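Local coordinates for protein Bd3459 (Bdellovibrio bacteriovorus, PDB 5CEC) that probably acts as a serine-type D-Ala-D-Ala peptidase of the S13 family, a predatory endopeptidase bound by the ankyrin-repeat immunity protein Bd3460, at residues A[337-342]-A[421-426]; A[196-201]-A[427-432]; A[112-117]-A[241-246]; A[247-252]-A[331-336]; A[71-76]-A[355-360]. The protein carries 1 engineered substitution. All blocks are in the same frame, centred on the assembly; numbering follows the deposited sequence.

Contact 1 (A[337-342]-A[421-426]); sequences KDKAST and YTEQLP
The ring of Y421 presents its edge to D338: OD1 sits in the ring plane beside the hydroxyl, and K337 CB lies farther along that edge, 3.8 Å from CD2. The D338 carboxylate stands nearly upright to the ring, the planes 81° apart. With CG anti to the backbone N (chi1 -179°), the tyrosine extends toward the loop, and its OH donates to the syn lone pair of D338 OD1 at 2.5 Å. A water donates a second hydrogen bond to that oxygen and another to Q424 O. The other flat group, the E423 carboxylate, is approached from above its plane: K339 N donates to OE2 at 3.0 Å, and a water held by A340 N reaches the same oxygen. These two bonds balance the nearby K337 O, another acceptor, 3.2 Å from E423 OE2. K245, from helix 240-250, pairs with D338 OD2 and bonds Y421 OH, so D338 probably stays ionised.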
# COMPACT_ATOMS: atom_id res chain seq x y z
N LYS A 337 5.14 -2.05 12.16
CA LYS A 337 5.38 -3.49 12.26
C LYS A 337 5.37 -4.16 10.89
O LYS A 337 6.15 -5.06 10.64
CB LYS A 337 4.29 -4.12 13.14
CG LYS A 337 4.28 -3.56 14.55
CD LYS A 337 5.35 -4.19 15.41
CE LYS A 337 4.90 -5.57 15.92
NZ LYS A 337 5.70 -6.05 17.08
N ASP A 338 4.43 -3.76 10.02
CA ASP A 338 4.40 -4.25 8.64
C ASP A 338 5.31 -3.36 7.82
O ASP A 338 4.92 -2.33 7.27
CB ASP A 338 2.96 -4.33 8.11
CG ASP A 338 2.17 -5.42 8.78
OD1 ASP A 338 2.75 -6.54 8.93
OD2 ASP A 338 1.02 -5.18 9.16
N LYS A 339 6.58 -3.74 7.79
CA LYS A 339 7.60 -2.93 7.15
C LYS A 339 7.34 -2.81 5.64
O LYS A 339 7.68 -1.77 5.03
CB LYS A 339 8.98 -3.50 7.45
CG LYS A 339 9.32 -3.55 8.93
CD LYS A 339 9.16 -2.20 9.58
CE LYS A 339 9.93 -2.05 10.88
NZ LYS A 339 9.76 -0.66 11.39
N ALA A 340 6.77 -3.86 5.05
CA ALA A 340 6.44 -3.97 3.63
C ALA A 340 5.01 -3.51 3.41
O ALA A 340 4.15 -4.22 2.76
CB ALA A 340 6.67 -5.37 3.08
N SER A 341 4.75 -2.34 3.99
CA SER A 341 3.45 -1.69 3.83
C SER A 341 3.59 -0.19 3.76
O SER A 341 4.59 0.40 4.14
CB SER A 341 2.49 -2.05 4.97
OG SER A 341 2.73 -1.26 6.11
N THR A 342 2.49 0.45 3.36
CA THR A 342 2.48 1.92 3.27
C THR A 342 2.51 2.60 4.65
O THR A 342 2.67 3.82 4.73
CB THR A 342 1.28 2.44 2.49
OG1 THR A 342 0.08 2.16 3.20
CG2 THR A 342 1.20 1.86 1.09
N TYR A 421 0.62 -8.67 17.80
CA TYR A 421 0.83 -8.78 16.36
C TYR A 421 2.27 -9.16 16.07
O TYR A 421 3.19 -8.52 16.59
CB TYR A 421 0.50 -7.46 15.63
CG TYR A 421 0.70 -7.60 14.13
CD1 TYR A 421 -0.12 -8.43 13.40
CD2 TYR A 421 1.75 -6.96 13.46
CE1 TYR A 421 0.06 -8.62 12.04
CE2 TYR A 421 1.95 -7.15 12.09
CZ TYR A 421 1.11 -7.99 11.39
OH TYR A 421 1.25 -8.22 10.06
N THR A 422 2.45 -10.13 15.18
CA THR A 422 3.75 -10.49 14.64
C THR A 422 3.64 -10.28 13.12
O THR A 422 2.69 -10.74 12.50
CB THR A 422 4.12 -11.94 14.99
OG1 THR A 422 4.15 -12.08 16.42
CG2 THR A 422 5.49 -12.29 14.43
N GLU A 423 4.62 -9.57 12.55
CA GLU A 423 4.62 -9.27 11.12
C GLU A 423 4.40 -10.51 10.29
O GLU A 423 5.15 -11.50 10.39
CB GLU A 423 5.94 -8.62 10.70
CG GLU A 423 5.99 -8.14 9.26
CD GLU A 423 7.27 -7.43 8.95
OE1 GLU A 423 8.27 -7.71 9.62
OE2 GLU A 423 7.29 -6.60 8.04
N GLN A 424 3.42 -10.42 9.40
CA GLN A 424 3.03 -11.52 8.53
C GLN A 424 3.79 -11.42 7.19
O GLN A 424 4.31 -10.35 6.83
CB GLN A 424 1.52 -11.50 8.33
CG GLN A 424 0.77 -11.70 9.66
CD GLN A 424 -0.73 -11.60 9.54
OE1 GLN A 424 -1.24 -11.28 8.48
NE2 GLN A 424 -1.44 -11.87 10.63
N LEU A 425 3.91 -12.55 6.49
CA LEU A 425 4.53 -12.60 5.19
C LEU A 425 3.52 -13.16 4.21
O LEU A 425 3.52 -14.34 3.89
CB LEU A 425 5.78 -13.47 5.25
CG LEU A 425 6.67 -13.49 4.02
CD1 LEU A 425 7.21 -12.10 3.71
CD2 LEU A 425 7.83 -14.48 4.25
N PRO A 426 2.64 -12.28 3.68
CA PRO A 426 1.56 -12.78 2.85
C PRO A 426 2.04 -13.12 1.44
O PRO A 426 2.61 -12.26 0.75
CB PRO A 426 0.54 -11.63 2.89
CG PRO A 426 1.36 -10.41 3.14
CD PRO A 426 2.50 -10.86 3.97
O HOH W 1 2.83 -8.00 6.61
O HOH W 2 5.33 -6.16 6.12

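Contact 2 (A[196-201]-A[427-432]); sequences TKAARI and LPFDKY
L427 pushes its side chain up against the last turn of helix 188-200 and I201 just after it. Starting at CB, which points at the helix, the chain places CG beside the backbone N and anti to the carbonyl carbon (chi1 -58°). CG comes within 4.1 Å of I201 CD1. From there the two methyls part. CD1 meets both I201 CD1 and A198 CA, 3.7 Å from each, while CD2 touches K197 CD and, at 4.0 Å, K197 CB. I201 places CG1 between the backbone N and the carbonyl carbon (chi1 68°), which brings its CD1 against F429 O as well as the leucine. The F429 ring offers an edge to the helix: A198 CB lies in the ring plane, 3.9 Å from CE1. No direct hydrogen bond joins the two segments, but a water donates to I201 O and accepts from K431 N. Farther along, D430 forms an Asx turn to Y432 N and a salt bridge to R89. F429 also stacks on F123 of helix 118-130, and M120 touches both P428 and F429, so the segment 427-432 packs on that helix as well as on helix 188-200.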
# COMPACT_ATOMS: atom_id res chain seq x y z
N THR A 196 12.71 -18.32 -1.05
CA THR A 196 13.16 -18.01 0.30
C THR A 196 12.00 -17.57 1.19
O THR A 196 11.91 -18.01 2.32
CB THR A 196 14.25 -16.94 0.27
OG1 THR A 196 15.37 -17.45 -0.46
CG2 THR A 196 14.69 -16.55 1.67
N LYS A 197 11.13 -16.71 0.67
CA LYS A 197 9.90 -16.33 1.39
C LYS A 197 9.03 -17.55 1.66
O LYS A 197 8.53 -17.72 2.77
CB LYS A 197 9.10 -15.30 0.61
CG LYS A 197 9.73 -13.93 0.59
CD LYS A 197 9.00 -13.01 -0.35
CE LYS A 197 9.73 -11.68 -0.50
NZ LYS A 197 9.48 -10.79 0.67
N ALA A 198 8.86 -18.39 0.64
CA ALA A 198 8.03 -19.59 0.81
C ALA A 198 8.54 -20.50 1.92
O ALA A 198 7.78 -21.03 2.72
CB ALA A 198 7.94 -20.35 -0.50
N ALA A 199 9.85 -20.70 1.94
CA ALA A 199 10.45 -21.49 3.00
C ALA A 199 10.20 -20.92 4.41
O ALA A 199 10.00 -21.69 5.37
CB ALA A 199 11.94 -21.59 2.74
N ARG A 200 10.16 -19.60 4.55
CA ARG A 200 9.85 -18.98 5.83
C ARG A 200 8.44 -19.28 6.36
O ARG A 200 8.21 -19.23 7.55
CB ARG A 200 10.08 -17.47 5.79
CG ARG A 200 11.55 -17.08 5.67
CD ARG A 200 11.73 -15.60 5.43
NE ARG A 200 11.18 -14.82 6.54
CZ ARG A 200 10.86 -13.53 6.48
NH1 ARG A 200 11.02 -12.82 5.35
NH2 ARG A 200 10.35 -12.93 7.56
N ILE A 201 7.51 -19.59 5.46
CA ILE A 201 6.15 -19.99 5.84
C ILE A 201 5.93 -21.50 5.67
O ILE A 201 4.80 -21.96 5.68
CB ILE A 201 5.07 -19.16 5.11
CG1 ILE A 201 5.01 -19.44 3.61
CG2 ILE A 201 5.28 -17.66 5.36
CD1 ILE A 201 3.73 -18.93 2.97
N LEU A 427 1.89 -14.38 1.04
CA LEU A 427 2.18 -14.84 -0.31
C LEU A 427 0.87 -15.27 -0.96
O LEU A 427 -0.15 -15.44 -0.27
CB LEU A 427 3.16 -16.04 -0.27
CG LEU A 427 4.49 -15.77 0.41
CD1 LEU A 427 5.38 -17.01 0.30
CD2 LEU A 427 5.21 -14.56 -0.11
N PRO A 428 0.88 -15.51 -2.28
CA PRO A 428 -0.35 -15.92 -2.95
C PRO A 428 -0.77 -17.34 -2.64
O PRO A 428 -1.89 -17.72 -2.98
CB PRO A 428 -0.02 -15.76 -4.45
CG PRO A 428 1.15 -14.81 -4.49
CD PRO A 428 1.93 -15.16 -3.25
N PHE A 429 0.11 -18.10 -1.99
CA PHE A 429 -0.08 -19.51 -1.68
C PHE A 429 0.41 -19.75 -0.26
O PHE A 429 1.18 -18.93 0.29
CB PHE A 429 0.68 -20.39 -2.70
CG PHE A 429 2.13 -20.03 -2.85
CD1 PHE A 429 3.09 -20.57 -2.00
CD2 PHE A 429 2.54 -19.15 -3.84
CE1 PHE A 429 4.40 -20.21 -2.13
CE2 PHE A 429 3.87 -18.80 -3.98
CZ PHE A 429 4.79 -19.34 -3.12
N ASP A 430 0.03 -20.88 0.32
CA ASP A 430 0.57 -21.30 1.62
C ASP A 430 0.77 -22.81 1.61
O ASP A 430 0.70 -23.42 0.56
CB ASP A 430 -0.28 -20.77 2.77
CG ASP A 430 -1.60 -21.50 2.93
OD1 ASP A 430 -1.95 -22.36 2.09
OD2 ASP A 430 -2.31 -21.24 3.94
N LYS A 431 0.97 -23.40 2.78
CA LYS A 431 1.22 -24.85 2.89
C LYS A 431 0.02 -25.74 2.53
O LYS A 431 0.17 -26.95 2.44
CB LYS A 431 1.80 -25.18 4.27
CG LYS A 431 0.79 -25.14 5.41
CD LYS A 431 1.41 -25.50 6.76
CE LYS A 431 2.25 -24.37 7.33
NZ LYS A 431 2.91 -24.76 8.60
N TYR A 432 -1.16 -25.15 2.28
CA TYR A 432 -2.31 -25.92 1.77
C TYR A 432 -2.57 -25.73 0.29
O TYR A 432 -3.55 -26.26 -0.24
CB TYR A 432 -3.56 -25.64 2.62
CG TYR A 432 -3.35 -26.03 4.06
CD1 TYR A 432 -3.48 -27.37 4.48
CD2 TYR A 432 -2.99 -25.08 5.01
CE1 TYR A 432 -3.25 -27.72 5.80
CE2 TYR A 432 -2.79 -25.43 6.34
CZ TYR A 432 -2.90 -26.75 6.72
OH TYR A 432 -2.69 -27.10 8.02
O HOH W 3 2.03 -21.78 5.11

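Contact 3 (A[112-117]-A[241-246]); sequences RDPLFG and KTILKR. With SO4 (sulfate ion), chain D.
D113 OD1 takes the N-H of L115 at 2.9 Å and has I243 CD1 as its apolar neighbour, 4.4 Å away. That bond makes an Asx turn of the loop leading into helix 118-130, and it turns P114 and L115 toward the buried flank of helix 240-250. The amide arrives on the anti side of the oxygen, 31° out of the carboxylate plane. I243 packs on the turn: its CG2 is 4.1 Å from P114 CG, the proline ring and the isoleucine crossing at about a right angle. L115 CD2 spans I243 CG1 and, a turn further along the helix, R246 CG at 4.2 Å. I255 of helix 253-262 touches both L115 and I243. R246 leaves this apolar patch with CG anti to its own N and a bend at chi2 (60°). Its NE pairs with E152, and its outer edge grips a sulfate, probably from the crystallisation liquor: NH2 bonds O3 at 2.9 Å, and NH1 bonds O2 at 3.0 Å in an almost perfectly straight line, 178°.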
# COMPACT_ATOMS: atom_id res chain seq x y z
N ARG A 112 -11.08 -17.22 -10.63
CA ARG A 112 -11.00 -15.76 -10.49
C ARG A 112 -10.13 -15.33 -9.31
O ARG A 112 -10.25 -14.23 -8.78
CB ARG A 112 -12.38 -15.11 -10.42
CG ARG A 112 -13.29 -15.52 -11.57
CD ARG A 112 -14.48 -14.58 -11.73
NE ARG A 112 -14.07 -13.28 -12.27
CZ ARG A 112 -13.86 -13.01 -13.55
NH1 ARG A 112 -14.04 -13.95 -14.49
NH2 ARG A 112 -13.45 -11.79 -13.88
N ASP A 113 -9.15 -16.18 -8.97
CA ASP A 113 -8.12 -15.81 -7.97
C ASP A 113 -7.58 -14.44 -8.40
O ASP A 113 -7.06 -14.31 -9.52
CB ASP A 113 -7.04 -16.91 -7.97
CG ASP A 113 -5.91 -16.68 -7.00
OD1 ASP A 113 -5.68 -15.55 -6.53
OD2 ASP A 113 -5.24 -17.69 -6.73
N PRO A 114 -7.63 -13.45 -7.50
CA PRO A 114 -7.22 -12.07 -7.83
C PRO A 114 -5.78 -11.76 -7.53
O PRO A 114 -5.38 -10.60 -7.57
CB PRO A 114 -8.14 -11.22 -6.94
CG PRO A 114 -8.26 -12.05 -5.72
CD PRO A 114 -8.31 -13.49 -6.20
N LEU A 115 -4.99 -12.80 -7.25
CA LEU A 115 -3.56 -12.65 -7.00
C LEU A 115 -2.78 -13.73 -7.72
O LEU A 115 -1.85 -14.31 -7.18
CB LEU A 115 -3.30 -12.64 -5.48
CG LEU A 115 -1.90 -12.34 -4.98
CD1 LEU A 115 -1.28 -11.18 -5.74
CD2 LEU A 115 -1.87 -12.11 -3.47
N PHE A 116 -3.14 -13.94 -8.98
CA PHE A 116 -2.54 -15.00 -9.79
C PHE A 116 -1.70 -14.30 -10.85
O PHE A 116 -2.22 -13.83 -11.87
CB PHE A 116 -3.59 -15.93 -10.39
CG PHE A 116 -3.09 -17.30 -10.70
CD1 PHE A 116 -1.94 -17.49 -11.44
CD2 PHE A 116 -3.74 -18.42 -10.23
CE1 PHE A 116 -1.47 -18.76 -11.73
CE2 PHE A 116 -3.27 -19.71 -10.52
CZ PHE A 116 -2.13 -19.86 -11.26
N GLY A 117 -0.41 -14.23 -10.57
CA GLY A 117 0.55 -13.59 -11.44
C GLY A 117 1.85 -14.37 -11.44
O GLY A 117 1.85 -15.60 -11.34
N LYS A 241 -8.01 -13.87 3.75
CA LYS A 241 -7.40 -12.93 4.70
C LYS A 241 -5.98 -12.54 4.26
O LYS A 241 -5.57 -11.41 4.45
CB LYS A 241 -7.43 -13.48 6.14
CG LYS A 241 -6.61 -14.75 6.33
CD LYS A 241 -6.64 -15.39 7.70
CE LYS A 241 -5.74 -16.61 7.67
NZ LYS A 241 -5.47 -17.20 8.99
N THR A 242 -5.21 -13.53 3.78
CA THR A 242 -3.84 -13.30 3.32
C THR A 242 -3.80 -12.41 2.06
O THR A 242 -2.95 -11.51 1.92
CB THR A 242 -3.14 -14.64 3.06
OG1 THR A 242 -3.20 -15.41 4.26
CG2 THR A 242 -1.71 -14.46 2.58
N ILE A 243 -4.67 -12.72 1.13
CA ILE A 243 -4.80 -11.91 -0.10
C ILE A 243 -5.14 -10.46 0.26
O ILE A 243 -4.56 -9.50 -0.28
CB ILE A 243 -5.85 -12.52 -1.05
CG1 ILE A 243 -5.36 -13.90 -1.53
CG2 ILE A 243 -6.15 -11.55 -2.23
CD1 ILE A 243 -6.44 -14.67 -2.25
N LEU A 244 -6.08 -10.31 1.19
CA LEU A 244 -6.48 -8.98 1.67
C LEU A 244 -5.34 -8.26 2.39
O LEU A 244 -5.09 -7.08 2.16
CB LEU A 244 -7.71 -9.07 2.59
CG LEU A 244 -8.98 -9.54 1.88
CD1 LEU A 244 -10.02 -9.92 2.91
CD2 LEU A 244 -9.55 -8.51 0.93
N LYS A 245 -4.61 -9.00 3.23
CA LYS A 245 -3.44 -8.43 3.91
C LYS A 245 -2.43 -7.90 2.89
O LYS A 245 -1.93 -6.77 3.04
CB LYS A 245 -2.77 -9.48 4.81
CG LYS A 245 -1.61 -8.97 5.64
CD LYS A 245 -2.03 -8.22 6.87
CE LYS A 245 -0.81 -7.61 7.56
NZ LYS A 245 -1.13 -6.95 8.86
N ARG A 246 -2.12 -8.71 1.87
CA ARG A 246 -1.19 -8.25 0.82
C ARG A 246 -1.74 -6.98 0.16
O ARG A 246 -1.02 -5.99 -0.01
CB ARG A 246 -0.97 -9.34 -0.19
CG ARG A 246 0.02 -9.01 -1.28
CD ARG A 246 1.41 -8.70 -0.74
NE ARG A 246 2.42 -8.78 -1.80
CZ ARG A 246 3.65 -8.31 -1.69
NH1 ARG A 246 4.05 -7.58 -0.65
NH2 ARG A 246 4.48 -8.53 -2.69
S SO4 D . 7.68 -6.85 -1.67
O1 SO4 D . 9.11 -6.70 -1.31
O2 SO4 D . 6.83 -6.51 -0.50
O3 SO4 D . 7.36 -8.19 -2.19
O4 SO4 D . 7.37 -5.82 -2.71

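Contact 4 (A[247-252]-A[331-336]); sequences MNNQSN and VMAVAA. With SO4 (sulfate ion), chain C.
N248 and V331 make the tight end of this buried contact. N248 ND2 donates to V331 O at 2.9 Å with the N-H nearly straight at the acceptor (167°), and the oxygen lies in the plane of the asparagine amide. With CG beside the backbone N (chi1 -71°), the amide reaches V331 O, and N248 CB lies 3.4 Å from the same oxygen. ND2 has T77 OG1 as a second partner. One residue on, N249 OD1 presses against A333 CB at 3.3 Å. N248 O and A333 N do not bond directly; a water bridges them, donating to the oxygen and accepting from the nitrogen. The segments join the end of helix 240-250 to edge strand 333-334 of the six-stranded antiparallel sheet. Just past the helix the chain swings through S251, whose positive phi ends the helical course; this is probably the serine of the SxN motif found in penicillin-recognising enzymes. N252 then caps the next helix, its OD1 on I255 N. S251 OG does not meet 331-336; it bonds O3 of a bound sulfate at 2.7 Å, with weak bonds to S70, K73 and K357.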
# COMPACT_ATOMS: atom_id res chain seq x y z
N MET A 247 -3.03 -7.02 -0.20
CA MET A 247 -3.65 -5.86 -0.87
C MET A 247 -3.54 -4.60 -0.03
O MET A 247 -3.22 -3.52 -0.55
CB MET A 247 -5.11 -6.18 -1.13
CG MET A 247 -5.88 -5.03 -1.73
SD MET A 247 -7.65 -5.37 -1.92
CE MET A 247 -8.21 -5.29 -0.24
N ASN A 248 -3.88 -4.72 1.25
CA ASN A 248 -3.93 -3.56 2.13
C ASN A 248 -2.55 -3.14 2.65
O ASN A 248 -2.40 -2.02 3.14
CB ASN A 248 -4.92 -3.79 3.26
CG ASN A 248 -6.34 -3.76 2.78
OD1 ASN A 248 -6.66 -3.00 1.85
ND2 ASN A 248 -7.19 -4.61 3.36
N ASN A 249 -1.53 -4.00 2.50
CA ASN A 249 -0.16 -3.59 2.81
C ASN A 249 0.37 -2.72 1.65
O ASN A 249 0.93 -1.63 1.89
CB ASN A 249 0.78 -4.80 2.95
CG ASN A 249 0.78 -5.43 4.33
OD1 ASN A 249 0.21 -4.92 5.27
ND2 ASN A 249 1.45 -6.58 4.43
N GLN A 250 0.17 -3.22 0.43
CA GLN A 250 0.71 -2.57 -0.78
C GLN A 250 -0.14 -1.41 -1.26
O GLN A 250 0.34 -0.55 -1.96
CB GLN A 250 0.75 -3.58 -1.92
CG GLN A 250 1.68 -4.76 -1.74
CD GLN A 250 1.76 -5.53 -3.01
OE1 GLN A 250 0.74 -5.96 -3.57
NE2 GLN A 250 2.97 -5.71 -3.51
N SER A 251 -1.44 -1.43 -0.94
CA SER A 251 -2.46 -0.63 -1.60
C SER A 251 -2.62 -1.10 -3.06
O SER A 251 -2.56 -0.33 -4.01
CB SER A 251 -2.20 0.86 -1.52
OG SER A 251 -3.44 1.53 -1.70
N ASN A 252 -2.85 -2.39 -3.23
CA ASN A 252 -2.78 -3.03 -4.54
C ASN A 252 -4.10 -2.86 -5.32
O ASN A 252 -5.10 -3.50 -4.99
CB ASN A 252 -2.44 -4.52 -4.37
CG ASN A 252 -2.18 -5.18 -5.68
OD1 ASN A 252 -2.97 -5.03 -6.62
ND2 ASN A 252 -1.08 -5.90 -5.75
N VAL A 331 -6.01 -8.43 8.24
CA VAL A 331 -6.31 -7.99 6.88
C VAL A 331 -5.84 -6.58 6.53
O VAL A 331 -5.91 -6.20 5.37
CB VAL A 331 -7.81 -8.12 6.54
CG1 VAL A 331 -8.28 -9.56 6.69
CG2 VAL A 331 -8.66 -7.16 7.37
N MET A 332 -5.35 -5.83 7.50
CA MET A 332 -4.90 -4.44 7.32
C MET A 332 -3.56 -4.24 7.99
O MET A 332 -3.16 -5.03 8.86
CB MET A 332 -5.88 -3.42 7.94
CG MET A 332 -7.14 -3.26 7.14
SD MET A 332 -8.43 -2.36 8.02
CE MET A 332 -7.63 -0.77 8.12
N ALA A 333 -2.81 -3.25 7.50
CA ALA A 333 -1.42 -3.06 7.88
C ALA A 333 -1.30 -2.45 9.27
O ALA A 333 -2.12 -1.62 9.67
CB ALA A 333 -0.75 -2.16 6.88
N VAL A 334 -0.24 -2.82 9.97
CA VAL A 334 0.06 -2.35 11.32
C VAL A 334 1.25 -1.39 11.25
O VAL A 334 2.35 -1.73 10.75
CB VAL A 334 0.35 -3.51 12.28
CG1 VAL A 334 0.65 -2.98 13.67
CG2 VAL A 334 -0.84 -4.45 12.32
N ALA A 335 1.01 -0.17 11.74
CA ALA A 335 2.02 0.88 11.70
C ALA A 335 3.33 0.42 12.33
O ALA A 335 3.33 -0.13 13.47
CB ALA A 335 1.53 2.09 12.45
N ALA A 336 4.42 0.61 11.60
CA ALA A 336 5.79 0.29 12.00
C ALA A 336 6.13 -1.19 12.10
O ALA A 336 7.29 -1.52 12.18
CB ALA A 336 6.21 1.03 13.27
S SO4 C . -1.77 4.62 -1.12
O1 SO4 C . -0.36 4.38 -1.54
O2 SO4 C . -2.03 6.03 -0.78
O3 SO4 C . -2.69 4.08 -2.24
O4 SO4 C . -2.10 3.76 0.03
O HOH W 4 -3.87 -1.44 5.53

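Contact 5 (A[71-76]-A[355-360]); sequences ISKVVT and TAKTGS. With SO4 (sulfate ion), chain C.
V74 and K357 pack hardest: CG2 of the valine is pressed to 3.5 Å from K357 CB, tighter than usual for two carbons, as the side chains slide past each other in opposite directions. Farther out on the same lysine, K73 CD crosses K357 CE obliquely at 4.0 Å. Separately, I71 CG2 rests on the strand backbone, 3.3 Å from K357 O. Beyond it the CA atoms of I71 and G359 come within 5.4 Å, a closeness that suits a glycine.

No hydrogen bond runs directly between 71-76 and 355-360; the polar contacts lie at the tips. K357 starts with CG anti to the backbone N (chi1 179°) and then bends at chi2 and chi4, which curls NZ back to T358 O at 2.8 Å. K73 NZ is 5.3 Å from K357 NZ and is held by S70 OG, N253 OD1 and S290 O. A sulfate, probably from the crystallisation liquor, is bound beside the strand: S360 OG donates to O2 at 2.8 Å and T358 OG1 to O4, while S70 and S251 bond it as well.

S70 with K73 fits an SxxK motif, and K357, T358 and G359 fit a KTG motif. The helix start set against this strand, with an anion between the motifs, is consistent with the active site of serine D,D-peptidases in the beta-lactamase clan.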
# COMPACT_ATOMS: atom_id res chain seq x y z
N ILE A 71 -8.44 4.21 0.82
CA ILE A 71 -9.24 3.66 1.93
C ILE A 71 -10.51 2.98 1.42
O ILE A 71 -11.09 2.14 2.12
CB ILE A 71 -9.50 4.62 3.09
CG1 ILE A 71 -10.57 5.67 2.75
CG2 ILE A 71 -8.20 5.19 3.60
CD1 ILE A 71 -10.89 6.61 3.91
N SER A 72 -10.89 3.25 0.18
CA SER A 72 -11.88 2.43 -0.51
C SER A 72 -11.62 0.93 -0.36
O SER A 72 -12.54 0.12 -0.34
CB SER A 72 -11.87 2.72 -2.02
OG SER A 72 -12.31 4.00 -2.33
N LYS A 73 -10.34 0.55 -0.33
CA LYS A 73 -9.99 -0.88 -0.24
C LYS A 73 -10.46 -1.53 1.05
O LYS A 73 -10.66 -2.73 1.06
CB LYS A 73 -8.49 -1.08 -0.48
CG LYS A 73 -8.00 -0.60 -1.84
CD LYS A 73 -6.56 -0.97 -2.09
CE LYS A 73 -6.12 -0.66 -3.50
NZ LYS A 73 -6.02 0.79 -3.77
N VAL A 74 -10.65 -0.74 2.10
CA VAL A 74 -11.20 -1.31 3.33
C VAL A 74 -12.69 -1.68 3.13
O VAL A 74 -13.17 -2.67 3.68
CB VAL A 74 -11.03 -0.38 4.53
CG1 VAL A 74 -11.57 -1.04 5.78
CG2 VAL A 74 -9.56 -0.02 4.75
N VAL A 75 -13.40 -0.90 2.32
CA VAL A 75 -14.79 -1.21 2.00
C VAL A 75 -14.85 -2.48 1.16
O VAL A 75 -15.65 -3.40 1.42
CB VAL A 75 -15.47 -0.04 1.28
CG1 VAL A 75 -16.95 -0.34 1.10
CG2 VAL A 75 -15.35 1.25 2.11
N THR A 76 -13.97 -2.57 0.17
CA THR A 76 -13.88 -3.81 -0.65
C THR A 76 -13.53 -5.04 0.24
O THR A 76 -14.06 -6.12 0.01
CB THR A 76 -12.87 -3.59 -1.77
OG1 THR A 76 -13.28 -2.43 -2.51
CG2 THR A 76 -12.76 -4.79 -2.68
N THR A 355 -3.63 0.16 13.37
CA THR A 355 -3.89 -0.70 12.21
C THR A 355 -4.60 0.20 11.23
O THR A 355 -5.67 0.72 11.56
CB THR A 355 -4.76 -1.91 12.58
OG1 THR A 355 -4.17 -2.59 13.70
CG2 THR A 355 -4.91 -2.86 11.46
N ALA A 356 -4.06 0.41 10.04
CA ALA A 356 -4.60 1.49 9.19
C ALA A 356 -4.33 1.28 7.71
O ALA A 356 -3.37 0.59 7.33
CB ALA A 356 -4.04 2.84 9.61
N LYS A 357 -5.18 1.91 6.90
CA LYS A 357 -5.08 1.94 5.47
C LYS A 357 -4.96 3.40 5.04
O LYS A 357 -5.71 4.24 5.47
CB LYS A 357 -6.33 1.32 4.82
CG LYS A 357 -6.32 1.32 3.28
CD LYS A 357 -5.39 0.25 2.72
CE LYS A 357 -5.04 0.52 1.26
NZ LYS A 357 -4.05 1.64 1.11
N THR A 358 -4.01 3.67 4.16
CA THR A 358 -3.75 4.96 3.56
C THR A 358 -4.52 5.18 2.25
O THR A 358 -4.95 4.23 1.59
CB THR A 358 -2.26 5.06 3.26
OG1 THR A 358 -1.86 3.91 2.52
CG2 THR A 358 -1.41 5.14 4.53
N GLY A 359 -4.58 6.43 1.83
CA GLY A 359 -5.05 6.77 0.50
C GLY A 359 -4.51 8.09 0.03
O GLY A 359 -4.26 8.98 0.83
N SER A 360 -4.25 8.17 -1.27
CA SER A 360 -3.72 9.35 -1.93
C SER A 360 -4.30 9.47 -3.34
O SER A 360 -4.10 8.56 -4.15
CB SER A 360 -2.20 9.24 -2.04
OG SER A 360 -1.59 8.78 -0.86
S SO4 C . -1.77 4.62 -1.12
O1 SO4 C . -0.36 4.38 -1.54
O2 SO4 C . -2.03 6.03 -0.78
O3 SO4 C . -2.69 4.08 -2.24
O4 SO4 C . -2.10 3.76 0.03

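From the N terminus, 71-76 opens the loop that contact 5 closes at 355-360, joining helix 72-84 to the main antiparallel sheet. Contacts 3 and 4 nest inside it in series: the first ends on helix 240-250, and the second starts from the end of that helix and closes on strand 333-334, neighbour of strand 354-361. Contact 2 opens at 196-201, inside both contact 3 and contact 5, and closes only at 427-432, so it crosses both while enclosing contacts 4 and 1. Contact 1 opens before contact 5 closes and ends beyond it, crossing it too. The C-terminal loop thus links the sheet side to helix 188-200, with K245 bridging contacts 1, 3 and 4.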